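Long-range contacts in acyl-[acyl-carrier-protein]--UDP-N-acetylglucosamine O-acyltransferase (Helicobacter pylori, PDB 1J2Z), which catalyses the transfer of a (3R)-hydroxyacyl group from acyl carrier protein to UDP-N-acetylglucosamine, the first step of lipid A biosynthesis: residues K39-V44 / I58-V63; C123-H128 / V135-H140. One frame throughout, in Å; residues are numbered along the deposited sequence.

Interaction 1: K39-V44 / I58-V63; sequences KLHNNV and IFPFAV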
# COMPACT_ATOMS: atom_id res chain seq x y z
N LYS A 39 8.78 18.05 -16.22
CA LYS A 39 8.13 18.82 -15.17
C LYS A 39 8.13 18.08 -13.84
O LYS A 39 7.51 17.03 -13.70
CB LYS A 39 6.69 19.18 -15.55
CG LYS A 39 5.98 19.95 -14.44
CD LYS A 39 4.56 20.39 -14.83
CE LYS A 39 3.92 21.17 -13.69
NZ LYS A 39 2.61 21.76 -14.09
N LEU A 40 8.81 18.65 -12.86
CA LEU A 40 8.87 18.07 -11.54
C LEU A 40 8.04 18.94 -10.63
O LEU A 40 8.25 20.15 -10.55
CB LEU A 40 10.31 18.05 -11.00
CG LEU A 40 11.39 17.33 -11.81
CD1 LEU A 40 12.69 17.38 -11.02
CD2 LEU A 40 10.97 15.90 -12.07
N HIS A 41 7.07 18.34 -9.94
CA HIS A 41 6.27 19.12 -9.01
C HIS A 41 7.14 19.36 -7.79
O HIS A 41 8.32 19.05 -7.80
CB HIS A 41 5.00 18.36 -8.64
CG HIS A 41 4.04 18.21 -9.77
ND1 HIS A 41 2.72 18.63 -9.70
CD2 HIS A 41 4.21 17.73 -11.03
CE1 HIS A 41 2.13 18.41 -10.85
NE2 HIS A 41 3.00 17.86 -11.68
N ASN A 42 6.56 19.92 -6.74
CA ASN A 42 7.34 20.17 -5.53
C ASN A 42 7.76 18.85 -4.88
O ASN A 42 7.10 17.83 -5.04
CB ASN A 42 6.51 20.97 -4.53
CG ASN A 42 5.33 20.17 -3.98
OD1 ASN A 42 5.41 19.56 -2.91
ND2 ASN A 42 4.23 20.16 -4.73
N ASN A 43 8.89 18.89 -4.18
CA ASN A 43 9.37 17.74 -3.43
C ASN A 43 9.62 16.41 -4.15
O ASN A 43 9.27 15.35 -3.63
CB ASN A 43 8.43 17.49 -2.25
CG ASN A 43 8.48 18.60 -1.22
OD1 ASN A 43 9.44 18.70 -0.44
ND2 ASN A 43 7.47 19.46 -1.21
N VAL A 44 10.21 16.47 -5.34
CA VAL A 44 10.54 15.24 -6.03
C VAL A 44 12.01 14.95 -5.69
O VAL A 44 12.84 15.86 -5.66
CB VAL A 44 10.40 15.37 -7.57
CG1 VAL A 44 10.99 14.14 -8.25
CG2 VAL A 44 8.94 15.53 -7.96
N ILE A 58 6.55 14.36 -13.09
CA ILE A 58 6.60 13.60 -11.85
C ILE A 58 5.98 14.39 -10.70
O ILE A 58 6.36 15.54 -10.45
CB ILE A 58 8.07 13.26 -11.51
CG1 ILE A 58 8.69 12.52 -12.70
CG2 ILE A 58 8.13 12.43 -10.23
CD1 ILE A 58 10.18 12.28 -12.58
N PHE A 59 5.03 13.77 -10.01
CA PHE A 59 4.31 14.41 -8.91
C PHE A 59 5.00 14.39 -7.55
O PHE A 59 5.96 13.65 -7.33
CB PHE A 59 2.90 13.83 -8.84
CG PHE A 59 2.01 14.28 -9.97
CD1 PHE A 59 2.24 13.85 -11.28
CD2 PHE A 59 0.97 15.18 -9.74
CE1 PHE A 59 1.44 14.30 -12.34
CE2 PHE A 59 0.16 15.64 -10.79
CZ PHE A 59 0.40 15.19 -12.09
N PRO A 60 4.51 15.20 -6.59
CA PRO A 60 5.07 15.30 -5.24
C PRO A 60 5.42 14.03 -4.48
O PRO A 60 4.68 13.05 -4.50
CB PRO A 60 4.03 16.14 -4.49
CG PRO A 60 3.47 17.01 -5.56
CD PRO A 60 3.30 16.04 -6.70
N PHE A 61 6.56 14.08 -3.81
CA PHE A 61 7.04 13.00 -2.98
C PHE A 61 7.39 11.69 -3.67
O PHE A 61 7.41 10.63 -3.03
CB PHE A 61 6.04 12.76 -1.85
CG PHE A 61 5.72 14.01 -1.05
CD1 PHE A 61 4.41 14.30 -0.70
CD2 PHE A 61 6.73 14.89 -0.68
CE1 PHE A 61 4.11 15.46 0.03
CE2 PHE A 61 6.44 16.05 0.05
CZ PHE A 61 5.13 16.33 0.40
N ALA A 62 7.67 11.75 -4.97
CA ALA A 62 8.08 10.54 -5.67
C ALA A 62 9.58 10.43 -5.41
O ALA A 62 10.26 11.44 -5.25
CB ALA A 62 7.82 10.68 -7.16
N VAL A 63 10.10 9.21 -5.34
CA VAL A 63 11.52 9.02 -5.11
C VAL A 63 12.08 8.14 -6.22
O VAL A 63 11.67 6.99 -6.37
CB VAL A 63 11.78 8.34 -3.75
CG1 VAL A 63 13.26 8.08 -3.56
CG2 VAL A 63 11.26 9.23 -2.63

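Interaction 2: C123-H128 / V135-H140; sequences CVIGSH and VTLAGH. With SOG (octyl 1-thio-beta-D-glucopyranoside), chain B.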
# COMPACT_ATOMS: atom_id res chain seq x y z
N CYS A 123 14.15 -3.85 -13.38
CA CYS A 123 12.89 -4.07 -14.08
C CYS A 123 12.94 -3.35 -15.42
O CYS A 123 13.69 -2.38 -15.61
CB CYS A 123 11.71 -3.55 -13.27
SG CYS A 123 11.25 -4.59 -11.85
N VAL A 124 12.14 -3.82 -16.36
CA VAL A 124 12.08 -3.23 -17.68
C VAL A 124 10.61 -3.05 -18.03
O VAL A 124 9.87 -4.02 -18.12
CB VAL A 124 12.75 -4.12 -18.75
CG1 VAL A 124 12.51 -3.54 -20.13
CG2 VAL A 124 14.24 -4.22 -18.47
N ILE A 125 10.21 -1.80 -18.22
CA ILE A 125 8.84 -1.48 -18.58
C ILE A 125 8.89 -0.83 -19.96
O ILE A 125 9.76 0.00 -20.22
CB ILE A 125 8.20 -0.51 -17.57
CG1 ILE A 125 8.09 -1.19 -16.20
CG2 ILE A 125 6.84 -0.05 -18.06
CD1 ILE A 125 7.60 -0.28 -15.09
N GLY A 126 7.95 -1.21 -20.83
CA GLY A 126 7.91 -0.65 -22.17
C GLY A 126 7.18 0.68 -22.27
O GLY A 126 7.43 1.59 -21.48
N SER A 127 6.29 0.79 -23.24
CA SER A 127 5.53 2.02 -23.47
C SER A 127 4.02 1.79 -23.45
O SER A 127 3.55 0.66 -23.61
CB SER A 127 5.93 2.63 -24.81
OG SER A 127 7.31 3.00 -24.82
N HIS A 128 3.26 2.87 -23.26
CA HIS A 128 1.80 2.81 -23.22
C HIS A 128 1.25 1.91 -22.12
O HIS A 128 0.17 1.35 -22.26
CB HIS A 128 1.26 2.34 -24.58
CG HIS A 128 1.68 3.20 -25.73
ND1 HIS A 128 1.16 4.46 -25.94
CD2 HIS A 128 2.61 3.01 -26.69
CE1 HIS A 128 1.75 5.01 -26.98
NE2 HIS A 128 2.63 4.15 -27.46
N VAL A 135 0.86 -0.80 -7.14
CA VAL A 135 1.42 -1.96 -7.83
C VAL A 135 2.85 -2.11 -7.34
O VAL A 135 3.60 -1.14 -7.25
CB VAL A 135 1.41 -1.80 -9.36
CG1 VAL A 135 2.28 -2.87 -10.01
CG2 VAL A 135 -0.02 -1.93 -9.87
N THR A 136 3.24 -3.34 -7.01
CA THR A 136 4.57 -3.62 -6.50
C THR A 136 5.32 -4.60 -7.40
O THR A 136 4.92 -5.75 -7.55
CB THR A 136 4.50 -4.21 -5.08
OG1 THR A 136 3.82 -3.29 -4.21
CG2 THR A 136 5.89 -4.47 -4.53
N LEU A 137 6.41 -4.12 -7.99
CA LEU A 137 7.20 -4.97 -8.86
C LEU A 137 8.47 -5.41 -8.15
O LEU A 137 9.24 -4.58 -7.67
CB LEU A 137 7.59 -4.23 -10.15
CG LEU A 137 6.50 -3.61 -11.03
CD1 LEU A 137 7.15 -3.01 -12.27
CD2 LEU A 137 5.48 -4.66 -11.43
N ALA A 138 8.69 -6.72 -8.07
CA ALA A 138 9.90 -7.25 -7.46
C ALA A 138 11.01 -7.05 -8.49
O ALA A 138 10.78 -6.48 -9.56
CB ALA A 138 9.72 -8.73 -7.12
N GLY A 139 12.20 -7.55 -8.21
CA GLY A 139 13.30 -7.35 -9.14
C GLY A 139 13.29 -8.16 -10.43
O GLY A 139 12.64 -9.20 -10.53
N HIS A 140 14.02 -7.66 -11.42
CA HIS A 140 14.20 -8.34 -12.71
C HIS A 140 12.92 -8.63 -13.50
O HIS A 140 12.86 -9.62 -14.23
CB HIS A 140 14.94 -9.67 -12.48
CG HIS A 140 16.07 -9.57 -11.51
ND1 HIS A 140 17.34 -9.15 -11.87
CD2 HIS A 140 16.13 -9.83 -10.18
CE1 HIS A 140 18.12 -9.16 -10.81
NE2 HIS A 140 17.41 -9.57 -9.77
C1 SOG B . 12.87 -8.01 -4.03
C2 SOG B . 14.10 -7.15 -4.40
C3 SOG B . 14.01 -5.79 -3.69
C4 SOG B . 12.72 -5.10 -4.15
C5 SOG B . 11.51 -6.00 -3.77
C6 SOG B . 10.20 -5.36 -4.23
C1' SOG B . 12.38 -10.36 -3.94
C2' SOG B . 11.26 -10.98 -4.74
C3' SOG B . 11.13 -12.46 -4.46
C4' SOG B . 10.00 -13.09 -5.27
C5' SOG B . 9.88 -14.58 -4.98
C6' SOG B . 8.67 -15.17 -5.68
C7' SOG B . 8.53 -16.64 -5.40
C8' SOG B . 7.32 -17.20 -6.10
S1 SOG B . 12.93 -9.28 -4.70
O2 SOG B . 15.30 -7.82 -4.02
O3 SOG B . 15.12 -4.99 -4.03
O4 SOG B . 12.60 -3.84 -3.53
O5 SOG B . 11.66 -7.30 -4.41
O6 SOG B . 9.75 -4.43 -3.26

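Interaction 1: K39-V44 / I58-V63
Leu40 over Ile58, and His41 over Phe59, mark two successive coils of the left-handed parallel beta-helix, in register at the strand end but slipping one residue at the corner, where Asn43 comes nearest Pro60. The parallel ladder is built by the two polar groups of Ile58: its N gives a hydrogen bond to Lys39 O (2.9 Å), and its O takes one from His41 N (2.9 Å). Inside the prism, Leu40 CD2 lies beside Ile58 CD1 at 3.7 Å, both side chains pointing the same way, while Val44 crosses Ile58 at about a right angle; branched aliphatics suit this buried interior. On the outside, with CG turned away from the carbonyl carbon (chi1 -68°), the His41 ring stacks face-to-face on Phe59, centroids 4.0 Å apart and planes 24° apart. NE2 sits over the centre of the phenyl ring and also hydrogen-bonds to Glu57, which, with the stack, helps hold the imidazole's rotation.

At the corner, Asn43 and Phe61 adopt left-handed backbone conformations, common for asparagine but less usual for phenylalanine. Phe61 N reaches Asn43 O at 3.0 Å from well above the carbonyl plane, a bent bond. Asn43 CB lies alongside Phe61 CE2 (3.4 Å), and its ND2 donates in plane to a lone pair of Asn42 OD1 (2.7 Å). Pro60 packs its CG against Asn42 ND2 at 3.3 Å, crossing that side chain.

This corner faces the trimer axis: Phe61 meets Phe61 of both neighbouring subunits edge-to-face. Strand 39-40 lies between 21-22 and 57-58, and the chain leaves Phe61 for strand 63-64 in the next face.

Interaction 2: C123-H128 / V135-H140
Leu137 and Ile125 meet inside the beta-helix, where Leu137 CD1 comes within 4.0 Å of Ile125 CD1 and the two side chains approach at a slant. Each holds CG or CG1 anti to its carbonyl carbon (chi1 -56° for Leu137), which extends the methyl-bearing end into the core from a different face of the prism. Cys123 packs nearer the corner: its SG is 4.1 Å from Leu137 CB and 3.0 Å from Ala138 O, the latter a tight approach. A small thiol can sit beside both aliphatic carbon and a peptide carbonyl, and SG also has a hydrogen-bonding partner just beyond the two segments.

Across the wall from this core, Ala138 turns its methyl outward to the bound octyl thioglucoside. Ala138 CA is 3.5 Å from the sugar ring oxygen O5, and CB is 3.6 Å from C2' of the octyl chain, so the short side chain lets the detergent lie close against the backbone. His140, probably a substrate-binding residue as in related enzymes, takes a left-handed backbone conformation at the corner; its ring meets His121 edge-to-face and stacks with Phe158.

Val119, Leu131 and Ile143, on strands 118-119, 130-131 and 142-143, surround the Ile125 and Leu137 pair. Strand 124-125 runs between 104-107 and 142-143 in one sheet, while 136-137 lies between 118-119 and 154-155 in another.

Interaction 1 comes first along the chain and interaction 2 follows without overlap; their centres are 20 Å apart and their nearest atoms about 11 Å. Both belong to the same beta-helix but differ in direction: residues 39-44 and 58-63 join consecutive coils along its axis, whereas 123-128 and 135-140 meet across its interior, from two different sheets. Val63 begins strand 63-64, which shares a sheet with 136-137, three strands further along. Interaction 1 lies toward the N-terminal end, away from the substrate-binding residues and the detergent pocket and at the trimer interface, while interaction 2 is near the middle, where the wall carries that pocket and a probable substrate-binding histidine.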